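Local coordinates for protein pilin, type IV (Thermus thermophilus, PDB 4BHR) that is probably a structural subunit of the type IV pilus, here represented by its soluble periplasmic domain without the N-terminal membrane-spanning part of the helix, at residues 8-12 and 72-77. Residues are numbered along the deposited sequence; the frame is centred on the assembly and turned at random.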
loop_
_atom_site.group_PDB
_atom_site.type_symbol
_atom_site.label_atom_id
_atom_site.label_comp_id
_atom_site.label_asym_id
_atom_site.label_seq_id
_atom_site.Cartn_x
_atom_site.Cartn_y
_atom_site.Cartn_z
ATOM N N GLN A 8 -4.969 1.550 9.359
ATOM C CA GLN A 8 -3.587 2.011 9.214
ATOM C C GLN A 8 -2.591 0.883 9.303
ATOM O O GLN A 8 -1.649 0.826 8.512
ATOM C CB GLN A 8 -3.239 3.013 10.272
ATOM C CG GLN A 8 -4.081 4.249 10.265
ATOM C CD GLN A 8 -3.839 5.062 11.517
ATOM O OE1 GLN A 8 -4.799 5.397 12.245
ATOM N NE2 GLN A 8 -2.563 5.374 11.796
ATOM N N ALA A 9 -2.803 -0.037 10.250
ATOM C CA ALA A 9 -1.962 -1.192 10.384
ATOM C C ALA A 9 -1.952 -2.033 9.118
ATOM O O ALA A 9 -0.858 -2.425 8.624
ATOM C CB ALA A 9 -2.423 -2.041 11.576
ATOM N N TYR A 10 -3.150 -2.266 8.566
ATOM C CA TYR A 10 -3.255 -3.023 7.335
ATOM C C TYR A 10 -2.466 -2.348 6.199
ATOM O O TYR A 10 -1.759 -3.022 5.475
ATOM C CB TYR A 10 -4.708 -3.169 6.916
ATOM C CG TYR A 10 -4.893 -3.967 5.628
ATOM C CD1 TYR A 10 -4.672 -5.339 5.596
ATOM C CD2 TYR A 10 -5.278 -3.340 4.450
ATOM C CE1 TYR A 10 -4.861 -6.065 4.440
ATOM C CE2 TYR A 10 -5.455 -4.068 3.273
ATOM C CZ TYR A 10 -5.268 -5.432 3.278
ATOM O OH TYR A 10 -5.449 -6.154 2.125
ATOM N N VAL A 11 -2.611 -1.033 6.056
ATOM C CA VAL A 11 -1.891 -0.293 5.015
ATOM C C VAL A 11 -0.377 -0.440 5.145
ATOM O O VAL A 11 0.335 -0.698 4.142
ATOM C CB VAL A 11 -2.348 1.182 4.955
ATOM C CG1 VAL A 11 -1.327 2.063 4.296
ATOM C CG2 VAL A 11 -3.743 1.263 4.314
ATOM N N ARG A 12 0.130 -0.357 6.385
ATOM C CA ARG A 12 1.549 -0.425 6.605
ATOM C C ARG A 12 2.032 -1.848 6.351
ATOM O O ARG A 12 3.116 -2.046 5.805
ATOM C CB ARG A 12 1.905 0.043 8.018
ATOM C CG ARG A 12 3.421 0.163 8.261
ATOM C CD ARG A 12 4.046 1.191 7.354
ATOM N NE ARG A 12 5.517 1.295 7.430
ATOM C CZ ARG A 12 6.338 0.510 6.753
ATOM N NH1 ARG A 12 5.859 -0.492 6.009
ATOM N NH2 ARG A 12 7.639 0.697 6.850
ATOM N N TYR A 72 -12.889 9.967 8.882
ATOM C CA TYR A 72 -12.178 10.483 7.687
ATOM C C TYR A 72 -12.201 9.454 6.539
ATOM O O TYR A 72 -12.626 8.304 6.741
ATOM C CB TYR A 72 -10.728 10.918 8.023
ATOM C CG TYR A 72 -9.780 9.761 8.321
ATOM C CD1 TYR A 72 -9.834 9.064 9.533
ATOM C CD2 TYR A 72 -8.827 9.362 7.387
ATOM C CE1 TYR A 72 -8.997 7.994 9.793
ATOM C CE2 TYR A 72 -7.982 8.297 7.639
ATOM C CZ TYR A 72 -8.051 7.624 8.850
ATOM O OH TYR A 72 -7.230 6.561 9.102
ATOM N N GLY A 73 -11.715 9.877 5.362
ATOM C CA GLY A 73 -12.008 9.216 4.095
ATOM C C GLY A 73 -11.074 8.103 3.664
ATOM O O GLY A 73 -11.533 7.053 3.176
ATOM N N SER A 74 -9.775 8.324 3.810
ATOM C CA SER A 74 -8.780 7.351 3.332
ATOM C C SER A 74 -7.437 7.573 4.027
ATOM O O SER A 74 -7.134 8.645 4.565
ATOM C CB SER A 74 -8.601 7.463 1.797
ATOM O OG SER A 74 -8.186 8.771 1.422
ATOM N N VAL A 75 -6.615 6.527 4.005
ATOM C CA VAL A 75 -5.313 6.583 4.579
ATOM C C VAL A 75 -4.366 5.986 3.528
ATOM O O VAL A 75 -4.757 5.065 2.811
ATOM C CB VAL A 75 -5.237 5.818 5.896
ATOM C CG1 VAL A 75 -5.893 4.431 5.776
ATOM C CG2 VAL A 75 -3.800 5.778 6.419
ATOM N N SER A 76 -3.206 6.584 3.439
ATOM C CA SER A 76 -2.178 6.302 2.406
ATOM C C SER A 76 -0.857 6.111 3.001
ATOM O O SER A 76 -0.594 6.654 4.057
ATOM C CB SER A 76 -1.992 7.556 1.558
ATOM O OG SER A 76 -2.486 7.186 0.364
ATOM N N PHE A 77 -0.001 5.307 2.362
ATOM C CA PHE A 77 1.373 5.219 2.805
ATOM C C PHE A 77 2.248 5.285 1.565
ATOM O O PHE A 77 2.002 4.570 0.615
ATOM C CB PHE A 77 1.650 3.925 3.601
ATOM C CG PHE A 77 3.082 3.784 3.974
ATOM C CD1 PHE A 77 3.985 3.188 3.077
ATOM C CD2 PHE A 77 3.538 4.208 5.222
ATOM C CE1 PHE A 77 5.321 3.024 3.442
ATOM C CE2 PHE A 77 4.844 4.035 5.592
ATOM C CZ PHE A 77 5.744 3.454 4.678
#
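Val11, Arg12 and Gln8 lay one side of the helix on strand 74-77, the helix-on-sheet packing at the core of the type IV pilin globular domain. The short axes of the two segments approach to 8.4 Å and run in nearly the same direction, 30° apart. Alternation along the strand turns Val75 and Phe77 to the helix and Ser76 to the other side of the sheet, where its hydroxyl hydrogen-bonds Thr64. Val11 is the central apolar piece, and its two methyls divide the work. CG1, anti to the backbone N (chi1 159°), reaches CB of Phe77 at 3.6 Å, whereas CG2 passes CG1 of Val75 at 4.1 Å. Arg12 covers the aromatic end of the strand. A bend at chi2 turns its chain over the ring of Phe77: CD stands 3.9 Å from the ring centroid, close enough to the normal for a CH-pi contact, and NE comes to 3.4 Å from Phe77 CE2. Beyond CD the guanidinium runs on past the ring's tip, where Phe77 CZ lies over one of its faces, offset toward the rim, with the two planes 32° apart. At the other end, the Gln8 side chain crosses Val75, with CG 4.1 Å from Val75 CG2. The same CG lies 4.1 Å from Tyr72 OH, a loose approach. No hydrogen bond links the segments, so side-chain packing carries the 317 Å² interface. Where the strand begins, Gly73 and Ser74 both face Gln87, a classic beta bulge. Strand 74-78 runs antiparallel between strands 61-67 and 83-87, and residues 8-12 of helix 6-20 touch all three: Val11 also meets Val63 and Ala65 on one neighbour and Phe84 on the other, where Phe84 meets Phe77 edge-to-face.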